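Local coordinates for Lmo2349 protein (Listeria monocytogenes, PDB 4GVO) that probably binds L-cystine or a related amino acid outside the membrane and delivers it to an ABC transporter, as periplasmic-type solute-binding proteins do, at residues F51-L62 / K69-M77; F97-N108 / I184-N195. One frame throughout, in Å; residues are numbered along the deposited sequence.

Interaction 1 (F51-L62 / K69-M77). With HIS (histidine), chain E.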
loop_
_atom_site.group_PDB
_atom_site.type_symbol
_atom_site.label_atom_id
_atom_site.label_comp_id
_atom_site.label_asym_id
_atom_site.label_seq_id
_atom_site.Cartn_x
_atom_site.Cartn_y
_atom_site.Cartn_z
ATOM N N PHE A 51 -8.441 -18.186 7.804
ATOM C CA PHE A 51 -8.447 -16.961 7.002
ATOM C C PHE A 51 -8.659 -17.343 5.555
ATOM O O PHE A 51 -7.984 -18.229 5.017
ATOM C CB PHE A 51 -7.134 -16.195 7.158
ATOM C CG PHE A 51 -6.953 -15.540 8.504
ATOM C CD1 PHE A 51 -6.685 -16.278 9.649
ATOM C CD2 PHE A 51 -7.016 -14.144 8.650
ATOM C CE1 PHE A 51 -6.521 -15.674 10.884
ATOM C CE2 PHE A 51 -6.830 -13.561 9.899
ATOM C CZ PHE A 51 -6.548 -14.332 11.001
ATOM N N LYS A 52 -9.574 -16.653 4.917
ATOM C CA LYS A 52 -9.772 -16.795 3.507
ATOM C C LYS A 52 -9.764 -15.423 2.850
ATOM O O LYS A 52 -10.076 -14.447 3.491
ATOM C CB LYS A 52 -11.074 -17.474 3.219
ATOM C CG LYS A 52 -12.272 -16.741 3.658
ATOM C CD LYS A 52 -13.540 -17.539 3.374
ATOM C CE LYS A 52 -13.781 -17.759 1.883
ATOM N NZ LYS A 52 -15.054 -18.478 1.647
ATOM N N PHE A 53 -9.440 -15.376 1.565
ATOM C CA PHE A 53 -9.337 -14.118 0.874
ATOM C C PHE A 53 -10.569 -13.836 0.015
ATOM O O PHE A 53 -11.210 -14.737 -0.528
ATOM C CB PHE A 53 -8.072 -14.100 0.001
ATOM C CG PHE A 53 -6.803 -14.197 0.791
ATOM C CD1 PHE A 53 -6.259 -13.077 1.414
ATOM C CD2 PHE A 53 -6.178 -15.424 0.971
ATOM C CE1 PHE A 53 -5.093 -13.186 2.130
ATOM C CE2 PHE A 53 -5.028 -15.530 1.724
ATOM C CZ PHE A 53 -4.486 -14.403 2.294
ATOM N N LYS A 54 -10.822 -12.533 -0.125
ATOM C CA LYS A 54 -11.792 -11.987 -1.059
ATOM C C LYS A 54 -11.077 -10.876 -1.819
ATOM O O LYS A 54 -10.742 -9.840 -1.247
ATOM C CB LYS A 54 -13.027 -11.442 -0.338
ATOM C CG LYS A 54 -14.117 -10.956 -1.280
ATOM C CD LYS A 54 -15.260 -10.243 -0.569
ATOM C CE LYS A 54 -16.210 -11.164 0.163
ATOM N NZ LYS A 54 -17.188 -11.843 -0.745
ATOM N N THR A 55 -10.799 -11.124 -3.107
ATOM C CA THR A 55 -10.074 -10.170 -3.922
ATOM C C THR A 55 -11.032 -9.195 -4.576
ATOM O O THR A 55 -12.155 -9.529 -4.899
ATOM C CB THR A 55 -9.195 -10.865 -4.959
ATOM O OG1 THR A 55 -10.011 -11.675 -5.808
ATOM C CG2 THR A 55 -8.134 -11.705 -4.268
ATOM N N MET A 56 -10.552 -7.970 -4.716
ATOM C CA MET A 56 -11.354 -6.864 -5.256
ATOM C C MET A 56 -10.420 -5.772 -5.719
ATOM O O MET A 56 -9.216 -5.811 -5.440
ATOM C CB MET A 56 -12.420 -6.369 -4.257
ATOM C CG MET A 56 -11.809 -5.770 -3.031
ATOM S SD MET A 56 -13.029 -5.468 -1.776
ATOM C CE MET A 56 -13.430 -7.155 -1.253
ATOM N N ASP A 57 -10.970 -4.794 -6.410
ATOM C CA ASP A 57 -10.219 -3.570 -6.704
ATOM C C ASP A 57 -9.787 -2.928 -5.373
ATOM O O ASP A 57 -10.582 -2.870 -4.412
ATOM C CB ASP A 57 -11.073 -2.568 -7.456
ATOM C CG ASP A 57 -11.354 -2.974 -8.912
ATOM O OD1 ASP A 57 -10.466 -3.573 -9.575
ATOM O OD2 ASP A 57 -12.467 -2.658 -9.394
ATOM N N PHE A 58 -8.573 -2.382 -5.366
ATOM C CA PHE A 58 -8.103 -1.643 -4.185
ATOM C C PHE A 58 -9.132 -0.608 -3.734
ATOM O O PHE A 58 -9.380 -0.461 -2.525
ATOM C CB PHE A 58 -6.750 -0.997 -4.504
ATOM C CG PHE A 58 -6.298 -0.009 -3.468
ATOM C CD1 PHE A 58 -5.903 -0.458 -2.220
ATOM C CD2 PHE A 58 -6.422 1.343 -3.704
ATOM C CE1 PHE A 58 -5.579 0.439 -1.228
ATOM C CE2 PHE A 58 -6.063 2.242 -2.729
ATOM C CZ PHE A 58 -5.676 1.797 -1.475
ATOM N N SER A 59 -9.727 0.108 -4.676
ATOM C CA SER A 59 -10.661 1.181 -4.342
ATOM C C SER A 59 -11.924 0.730 -3.642
ATOM O O SER A 59 -12.615 1.576 -3.077
ATOM C CB SER A 59 -11.043 1.926 -5.598
ATOM O OG SER A 59 -11.679 1.066 -6.542
ATOM N N ASN A 60 -12.216 -0.578 -3.652
ATOM C CA ASN A 60 -13.388 -1.087 -2.974
ATOM C C ASN A 60 -13.109 -1.661 -1.606
ATOM O O ASN A 60 -14.045 -2.012 -0.907
ATOM C CB ASN A 60 -14.030 -2.222 -3.818
ATOM C CG ASN A 60 -15.452 -2.525 -3.395
ATOM O OD1 ASN A 60 -16.301 -1.636 -3.380
ATOM N ND2 ASN A 60 -15.712 -3.797 -3.073
ATOM N N LEU A 61 -11.835 -1.750 -1.195
ATOM C CA LEU A 61 -11.515 -2.505 0.007
ATOM C C LEU A 61 -12.164 -1.910 1.270
ATOM O O LEU A 61 -12.763 -2.624 2.073
ATOM C CB LEU A 61 -10.010 -2.614 0.204
ATOM C CG LEU A 61 -9.307 -3.579 -0.723
ATOM C CD1 LEU A 61 -7.793 -3.318 -0.645
ATOM C CD2 LEU A 61 -9.636 -5.030 -0.352
ATOM N N LEU A 62 -12.053 -0.589 1.444
ATOM C CA LEU A 62 -12.627 0.022 2.659
ATOM C C LEU A 62 -14.153 0.235 2.535
ATOM O O LEU A 62 -14.866 0.273 3.554
ATOM C CB LEU A 62 -11.902 1.317 3.049
ATOM C CG LEU A 62 -10.448 1.124 3.431
ATOM C CD1 LEU A 62 -9.848 2.462 3.855
ATOM C CD2 LEU A 62 -10.367 0.059 4.544
ATOM N N LYS A 69 -18.469 -6.609 4.673
ATOM C CA LYS A 69 -18.369 -7.701 3.699
ATOM C C LYS A 69 -16.993 -8.407 3.682
ATOM O O LYS A 69 -16.819 -9.446 3.038
ATOM C CB LYS A 69 -18.807 -7.207 2.316
ATOM C CG LYS A 69 -20.314 -6.881 2.259
ATOM C CD LYS A 69 -20.671 -6.128 0.983
ATOM C CE LYS A 69 -22.140 -5.702 0.965
ATOM N NZ LYS A 69 -22.388 -4.610 -0.019
ATOM N N VAL A 70 -16.023 -7.778 4.343
ATOM C CA VAL A 70 -14.785 -8.420 4.750
ATOM C C VAL A 70 -14.563 -8.097 6.250
ATOM O O VAL A 70 -15.130 -7.139 6.774
ATOM C CB VAL A 70 -13.578 -7.990 3.911
ATOM C CG1 VAL A 70 -13.741 -8.416 2.417
ATOM C CG2 VAL A 70 -13.294 -6.503 4.068
ATOM N N ASP A 71 -13.744 -8.901 6.920
ATOM C CA ASP A 71 -13.383 -8.702 8.301
ATOM C C ASP A 71 -12.079 -7.964 8.532
ATOM O O ASP A 71 -11.900 -7.298 9.561
ATOM C CB ASP A 71 -13.339 -10.053 9.027
ATOM C CG ASP A 71 -14.635 -10.851 8.878
ATOM O OD1 ASP A 71 -15.728 -10.280 9.127
ATOM O OD2 ASP A 71 -14.585 -12.057 8.492
ATOM N N ILE A 72 -11.168 -8.078 7.585
ATOM C CA ILE A 72 -9.842 -7.472 7.644
ATOM C C ILE A 72 -9.484 -7.043 6.266
ATOM O O ILE A 72 -9.870 -7.734 5.308
ATOM C CB ILE A 72 -8.760 -8.498 8.067
ATOM C CG1 ILE A 72 -9.052 -9.040 9.456
ATOM C CG2 ILE A 72 -7.358 -7.884 8.006
ATOM C CD1 ILE A 72 -8.001 -10.020 9.993
ATOM N N VAL A 73 -8.725 -5.954 6.163
ATOM C CA VAL A 73 -8.123 -5.560 4.864
ATOM C C VAL A 73 -6.612 -5.638 5.013
ATOM O O VAL A 73 -6.053 -5.132 6.015
ATOM C CB VAL A 73 -8.584 -4.154 4.449
ATOM C CG1 VAL A 73 -7.755 -3.611 3.283
ATOM C CG2 VAL A 73 -10.069 -4.184 4.080
ATOM N N ALA A 74 -5.981 -6.258 4.015
ATOM C CA ALA A 74 -4.506 -6.358 3.889
ATOM C C ALA A 74 -4.089 -5.871 2.523
ATOM O O ALA A 74 -4.324 -6.566 1.544
ATOM C CB ALA A 74 -4.070 -7.814 4.068
ATOM N N HIS A 75 -3.583 -4.644 2.433
ATOM C CA HIS A 75 -3.139 -4.087 1.186
ATOM C C HIS A 75 -2.180 -2.949 1.432
ATOM O O HIS A 75 -2.403 -1.834 0.971
ATOM C CB HIS A 75 -4.350 -3.606 0.349
ATOM C CG HIS A 75 -4.054 -3.399 -1.125
ATOM N ND1 HIS A 75 -3.183 -2.454 -1.599
ATOM C CD2 HIS A 75 -4.549 -4.066 -2.246
ATOM C CE1 HIS A 75 -3.131 -2.552 -2.956
ATOM N NE2 HIS A 75 -3.978 -3.498 -3.350
ATOM N N GLN A 76 -1.139 -3.203 2.210
ATOM C CA GLN A 76 -0.157 -2.156 2.531
ATOM C C GLN A 76 -0.842 -0.896 3.067
ATOM O O GLN A 76 -0.505 0.236 2.671
ATOM C CB GLN A 76 0.725 -1.867 1.339
ATOM C CG GLN A 76 1.700 -2.999 1.027
ATOM C CD GLN A 76 2.794 -3.106 2.064
ATOM O OE1 GLN A 76 3.486 -2.127 2.339
ATOM N NE2 GLN A 76 2.929 -4.285 2.662
ATOM N N MET A 77 -1.820 -1.068 3.964
ATOM C CA MET A 77 -2.633 0.082 4.378
ATOM C C MET A 77 -1.908 0.945 5.417
ATOM O O MET A 77 -1.600 0.500 6.529
ATOM C CB MET A 77 -3.991 -0.365 4.957
ATOM C CG MET A 77 -4.828 -1.169 3.955
ATOM S SD MET A 77 -5.213 -0.313 2.428
ATOM C CE MET A 77 -6.576 0.720 2.972
HETATM N N HIS E . -0.361 2.262 0.983
HETATM C CA HIS E . -1.645 2.617 0.303
HETATM C C HIS E . -2.654 3.203 1.233
HETATM O O HIS E . -2.449 3.134 2.454
HETATM C CB HIS E . -2.232 1.394 -0.378
HETATM C CG HIS E . -1.685 1.189 -1.758
HETATM N ND1 HIS E . -0.384 0.942 -1.964
HETATM C CD2 HIS E . -2.285 1.274 -3.038
HETATM C CE1 HIS E . -0.163 0.859 -3.301
HETATM N NE2 HIS E . -1.332 1.036 -3.934
HETATM O OXT HIS E . -3.673 3.763 0.765
#

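Interaction 2 (F97-N108 / I184-N195). With HIS (histidine), chain E.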
loop_
_atom_site.group_PDB
_atom_site.type_symbol
_atom_site.label_atom_id
_atom_site.label_comp_id
_atom_site.label_asym_id
_atom_site.label_seq_id
_atom_site.Cartn_x
_atom_site.Cartn_y
_atom_site.Cartn_z
ATOM N N PHE A 97 5.864 2.831 4.749
ATOM C CA PHE A 97 5.427 3.240 3.425
ATOM C C PHE A 97 5.679 4.767 3.279
ATOM O O PHE A 97 4.748 5.549 3.061
ATOM C CB PHE A 97 3.965 2.856 3.219
ATOM C CG PHE A 97 3.575 2.558 1.805
ATOM C CD1 PHE A 97 3.360 3.566 0.867
ATOM C CD2 PHE A 97 3.406 1.238 1.394
ATOM C CE1 PHE A 97 2.977 3.255 -0.439
ATOM C CE2 PHE A 97 3.071 0.937 0.102
ATOM C CZ PHE A 97 2.837 1.950 -0.812
ATOM N N PRO A 98 6.966 5.181 3.322
ATOM C CA PRO A 98 7.259 6.619 3.216
ATOM C C PRO A 98 6.976 7.091 1.793
ATOM O O PRO A 98 7.428 6.473 0.811
ATOM C CB PRO A 98 8.749 6.714 3.551
ATOM C CG PRO A 98 9.280 5.369 3.242
ATOM C CD PRO A 98 8.178 4.415 3.604
ATOM N N LEU A 99 6.233 8.175 1.643
ATOM C CA LEU A 99 5.799 8.671 0.331
ATOM C C LEU A 99 6.627 9.867 -0.144
ATOM O O LEU A 99 6.904 10.777 0.615
ATOM C CB LEU A 99 4.337 9.115 0.398
ATOM C CG LEU A 99 3.311 7.979 0.617
ATOM C CD1 LEU A 99 1.891 8.575 0.756
ATOM C CD2 LEU A 99 3.403 6.935 -0.493
ATOM N N GLN A 100 6.975 9.847 -1.412
ATOM C CA GLN A 100 7.635 10.936 -2.094
ATOM C C GLN A 100 7.005 11.150 -3.455
ATOM O O GLN A 100 6.535 10.182 -4.078
ATOM C CB GLN A 100 9.136 10.657 -2.313
ATOM C CG GLN A 100 9.965 10.787 -1.041
ATOM C CD GLN A 100 11.350 10.241 -1.213
ATOM O OE1 GLN A 100 11.554 9.063 -1.113
ATOM N NE2 GLN A 100 12.311 11.126 -1.545
ATOM N N LEU A 101 7.049 12.376 -3.955
ATOM C CA LEU A 101 6.790 12.602 -5.367
ATOM C C LEU A 101 7.673 11.691 -6.189
ATOM O O LEU A 101 8.824 11.436 -5.857
ATOM C CB LEU A 101 7.023 14.027 -5.777
ATOM C CG LEU A 101 6.177 15.106 -5.109
ATOM C CD1 LEU A 101 6.576 16.489 -5.614
ATOM C CD2 LEU A 101 4.674 14.846 -5.305
ATOM N N THR A 102 7.100 11.196 -7.279
ATOM C CA THR A 102 7.786 10.236 -8.125
ATOM C C THR A 102 7.579 10.713 -9.567
ATOM O O THR A 102 6.488 11.094 -9.959
ATOM C CB THR A 102 7.208 8.840 -7.881
ATOM O OG1 THR A 102 7.524 8.434 -6.546
ATOM C CG2 THR A 102 7.800 7.814 -8.864
ATOM N N VAL A 103 8.671 10.742 -10.328
ATOM C CA VAL A 103 8.697 11.297 -11.673
ATOM C C VAL A 103 9.452 10.368 -12.626
ATOM O O VAL A 103 10.083 9.407 -12.213
ATOM C CB VAL A 103 9.366 12.686 -11.659
ATOM C CG1 VAL A 103 8.549 13.691 -10.828
ATOM C CG2 VAL A 103 10.818 12.576 -11.163
ATOM N N LEU A 104 9.359 10.646 -13.920
ATOM C CA LEU A 104 10.268 9.990 -14.887
ATOM C C LEU A 104 11.721 10.259 -14.509
ATOM O O LEU A 104 12.075 11.349 -14.070
ATOM C CB LEU A 104 10.049 10.560 -16.237
ATOM C CG LEU A 104 8.979 10.115 -17.096
ATOM C CD1 LEU A 104 9.268 10.825 -18.451
ATOM C CD2 LEU A 104 8.963 8.589 -17.244
ATOM N N ASP A 105 12.583 9.279 -14.711
ATOM C CA ASP A 105 13.965 9.415 -14.303
ATOM C C ASP A 105 14.655 10.619 -14.956
ATOM O O ASP A 105 15.521 11.246 -14.344
ATOM C CB ASP A 105 14.731 8.130 -14.619
ATOM C CG ASP A 105 16.110 8.161 -14.082
ATOM O OD1 ASP A 105 16.282 7.985 -12.861
ATOM O OD2 ASP A 105 17.025 8.403 -14.896
ATOM N N SER A 106 14.224 10.967 -16.169
ATOM C CA SER A 106 14.830 12.112 -16.900
ATOM C C SER A 106 14.380 13.488 -16.369
ATOM O O SER A 106 14.913 14.530 -16.771
ATOM C CB SER A 106 14.503 11.999 -18.405
ATOM O OG SER A 106 13.106 12.040 -18.613
ATOM N N ASN A 107 13.333 13.505 -15.547
ATOM C CA ASN A 107 12.704 14.786 -15.152
ATOM C C ASN A 107 13.351 15.318 -13.876
ATOM O O ASN A 107 13.303 14.653 -12.829
ATOM C CB ASN A 107 11.220 14.573 -14.961
ATOM C CG ASN A 107 10.426 15.860 -14.801
ATOM O OD1 ASN A 107 11.007 16.960 -14.796
ATOM N ND2 ASN A 107 9.099 15.724 -14.661
ATOM N N ASN A 108 14.006 16.471 -13.980
ATOM C CA ASN A 108 14.579 17.167 -12.845
ATOM C C ASN A 108 13.888 18.487 -12.532
ATOM O O ASN A 108 14.410 19.319 -11.780
ATOM C CB ASN A 108 16.057 17.363 -13.096
ATOM C CG ASN A 108 16.776 16.022 -13.173
ATOM O OD1 ASN A 108 16.753 15.279 -12.197
ATOM N ND2 ASN A 108 17.402 15.710 -14.314
ATOM N N ILE A 184 9.827 2.044 -18.573
ATOM C CA ILE A 184 9.519 3.348 -18.006
ATOM C C ILE A 184 10.241 3.373 -16.656
ATOM O O ILE A 184 9.808 2.685 -15.717
ATOM C CB ILE A 184 7.981 3.561 -17.811
ATOM C CG1 ILE A 184 7.219 3.288 -19.132
ATOM C CG2 ILE A 184 7.699 4.962 -17.189
ATOM C CD1 ILE A 184 5.740 2.949 -18.927
ATOM N N LYS A 185 11.318 4.135 -16.541
ATOM C CA LYS A 185 12.023 4.278 -15.231
ATOM C C LYS A 185 11.502 5.477 -14.476
ATOM O O LYS A 185 11.439 6.595 -15.004
ATOM C CB LYS A 185 13.528 4.430 -15.450
ATOM C CG LYS A 185 14.185 3.342 -16.278
ATOM C CD LYS A 185 14.039 1.937 -15.704
ATOM C CE LYS A 185 14.840 0.976 -16.593
ATOM N NZ LYS A 185 14.804 -0.416 -16.086
ATOM N N GLU A 186 11.171 5.235 -13.218
ATOM C CA GLU A 186 10.702 6.265 -12.309
ATOM C C GLU A 186 11.727 6.498 -11.244
ATOM O O GLU A 186 12.608 5.674 -10.981
ATOM C CB GLU A 186 9.421 5.813 -11.652
ATOM C CG GLU A 186 8.272 5.672 -12.632
ATOM C CD GLU A 186 6.997 5.159 -11.993
ATOM O OE1 GLU A 186 6.963 5.017 -10.762
ATOM O OE2 GLU A 186 6.044 4.792 -12.726
ATOM N N LYS A 187 11.662 7.664 -10.630
ATOM C CA LYS A 187 12.535 7.975 -9.469
ATOM C C LYS A 187 11.743 8.797 -8.452
ATOM O O LYS A 187 10.908 9.621 -8.837
ATOM C CB LYS A 187 13.835 8.664 -9.892
ATOM C CG LYS A 187 13.667 10.092 -10.328
ATOM C CD LYS A 187 14.984 10.708 -10.744
ATOM C CE LYS A 187 14.751 12.107 -11.286
ATOM N NZ LYS A 187 16.002 12.605 -11.910
ATOM N N VAL A 188 12.054 8.603 -7.168
ATOM C CA VAL A 188 11.541 9.505 -6.130
ATOM C C VAL A 188 12.362 10.788 -6.128
ATOM O O VAL A 188 13.579 10.786 -6.431
ATOM C CB VAL A 188 11.546 8.833 -4.714
ATOM C CG1 VAL A 188 10.590 7.643 -4.700
ATOM C CG2 VAL A 188 12.946 8.435 -4.256
ATOM N N VAL A 189 11.698 11.893 -5.816
ATOM C CA VAL A 189 12.336 13.202 -5.725
ATOM C C VAL A 189 11.812 13.898 -4.488
ATOM O O VAL A 189 10.713 13.628 -4.019
ATOM C CB VAL A 189 12.131 14.080 -6.973
ATOM C CG1 VAL A 189 12.828 13.467 -8.185
ATOM C CG2 VAL A 189 10.672 14.348 -7.254
ATOM N N GLY A 190 12.563 14.855 -3.980
ATOM C CA GLY A 190 12.032 15.722 -2.968
ATOM C C GLY A 190 11.956 15.081 -1.606
ATOM O O GLY A 190 12.536 14.007 -1.320
ATOM N N ASP A 191 11.173 15.736 -0.764
ATOM C CA ASP A 191 11.095 15.352 0.642
ATOM C C ASP A 191 10.066 14.267 0.870
ATOM O O ASP A 191 9.142 14.071 0.052
ATOM C CB ASP A 191 10.808 16.564 1.491
ATOM C CG ASP A 191 11.973 17.592 1.471
ATOM O OD1 ASP A 191 13.142 17.190 1.201
ATOM O OD2 ASP A 191 11.670 18.770 1.690
ATOM N N VAL A 192 10.224 13.547 1.958
ATOM C CA VAL A 192 9.199 12.593 2.384
ATOM C C VAL A 192 7.964 13.367 2.862
ATOM O O VAL A 192 8.051 14.206 3.759
ATOM C CB VAL A 192 9.749 11.661 3.457
ATOM C CG1 VAL A 192 8.668 10.729 4.038
ATOM C CG2 VAL A 192 10.898 10.848 2.933
ATOM N N LEU A 193 6.826 13.101 2.202
ATOM C CA LEU A 193 5.581 13.813 2.411
ATOM C C LEU A 193 4.684 13.155 3.434
ATOM O O LEU A 193 3.766 13.804 3.928
ATOM C CB LEU A 193 4.834 13.950 1.086
ATOM C CG LEU A 193 5.590 14.660 -0.066
ATOM C CD1 LEU A 193 4.764 14.558 -1.353
ATOM C CD2 LEU A 193 6.004 16.088 0.287
ATOM N N SER A 194 4.942 11.894 3.733
ATOM C CA SER A 194 4.192 11.135 4.719
ATOM C C SER A 194 5.064 9.938 5.088
ATOM O O SER A 194 5.711 9.369 4.211
ATOM C CB SER A 194 2.872 10.657 4.084
ATOM O OG SER A 194 2.149 9.763 4.960
ATOM N N ASN A 195 5.042 9.551 6.362
ATOM C CA ASN A 195 5.849 8.437 6.840
ATOM C C ASN A 195 5.020 7.488 7.734
ATOM O O ASN A 195 5.458 7.101 8.815
ATOM C CB ASN A 195 7.107 8.913 7.580
ATOM C CG ASN A 195 8.130 7.804 7.748
ATOM O OD1 ASN A 195 8.121 6.798 7.010
ATOM N ND2 ASN A 195 8.975 7.941 8.739
HETATM N N HIS E . -0.361 2.262 0.983
HETATM C CA HIS E . -1.645 2.617 0.303
HETATM C C HIS E . -2.654 3.203 1.233
HETATM O O HIS E . -2.449 3.134 2.454
HETATM C CB HIS E . -2.232 1.394 -0.378
HETATM C CG HIS E . -1.685 1.189 -1.758
HETATM N ND1 HIS E . -0.384 0.942 -1.964
HETATM C CD2 HIS E . -2.285 1.274 -3.038
HETATM C CE1 HIS E . -0.163 0.859 -3.301
HETATM N NE2 HIS E . -1.332 1.036 -3.934
HETATM O OXT HIS E . -3.673 3.763 0.765
HETATM O O HOH W 1 3.014 7.264 4.367
HETATM O O HOH W 2 8.560 14.425 -2.544
HETATM O O HOH W 3 15.239 5.692 -11.616
#

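Interaction 1 (F51-L62 / K69-M77)
Phe58 and Leu61, which both lay their side chains on His75, are tied to each other by the bond from Leu61 N to Phe58 O (3.1 Å). This turn leads into helix 61-66, the middle element of a beta-alpha-beta crossover in a lobe of the periplasmic-binding-protein fold. Strand 49-55 enters it and strand 72-73 leaves it, each running parallel to strand 9-15. The segments meet through carbon, sulfur and rings. With CG anti to the backbone N (chi1 169°), the Phe58 ring brings CD1 over one face of the imidazole, 3.4 Å from His75 ND1. The ring centroids of Phe58 and His75 are 4.7 Å apart and their planes are inclined at 47°, an oblique pairing. Leu61 packs against the root of the same histidine, its CD1 3.6 Å from His75 CB. It also meets both methyl branches of Val73, CG1 at its side chain and CG2 at its backbone O.

Met77 serves two neighbours because its flexible chain bends at chi2 and chi3. Its SD makes a Met-aromatic contact at the edge of the Phe58 ring, 3.8 Å from CE1 of that residue. Beyond the sulfur, Met77 CE reaches Leu62 CD1 tip to tip at 3.8 Å. Farther from the ligand, Met56 CE and Val70 CG1 likewise meet end to end, 3.9 Å apart.

Residues of this contact line one wall of the amino-acid pocket. Gln76, whose side-chain amide is hydrogen-bonded to Asp35 and Asn95, presents its backbone O close to the amino N of the bound histidine. An aromatic residue suits position 58, where a flat surface faces the ligand: CD2 of the bound histidine sits 3.7 Å above the plane of the Phe58 ring, over its centre.

Interaction 2 (F97-N108 / I184-N195)
Lys187 NZ crosses to the turn 104-107 and beyond, donating to Asp105 O and to Asn108 OD1, each at 2.8 Å; its long, extended side chain carries the amine that far. The underlying motif is an antiparallel beta ladder in the mixed sheet of the solute-binding fold: Val103 and Lys187 exchange N-H and C=O, and Asp105 N adds a bond to Lys185 O.

At Gly190, whose positive phi favours glycine, the partner strand turns a corner. There Leu101 O still accepts Val189 N (2.9 Å), but Leu101 N donates instead to a water that donates in turn to Val189 O and Asp191 O. Gln100, long enough to span the corner, gives NE2 to Gly190 O at 2.9 Å, from above that carbonyl's plane. Past the corner, Leu99 pairs through both N and O, to Ser194 O and from Leu193 N. A second water joins Ser194 OG to Phe97 O, beside the pocket, where the Phe97 ring face lies against the amino N of the bound histidine. A third donates to Asp105 OD1 and Glu186 O. Water, the Gln100 amide and the Lys187 amine thus serve backbone groups that the ladder leaves without a strand partner, so the sheet can bend.

How the interactions relate
Interactions 1 and 2 lie on opposite sides of the chain's centre, about 27 Å apart between centres, yet both reach one branched sheet, in which strands 72-73 and 191-202 are neighbours. They also face the same ligand, interaction 1 with several pocket residues and interaction 2 with Phe97. Gln76 OE1 and Phe97 CD2 pack together at 3.5 Å where the two meet. Their chemistry differs with place. Residues 51-62 and 69-77 join a helix to strands through mostly buried apolar side chains. Interaction 2 is the more exposed, with few of its touching residues buried; it pairs strand with strand by backbone bonds, with waters spaced along the seam and a lysine amine held at the exposed turn.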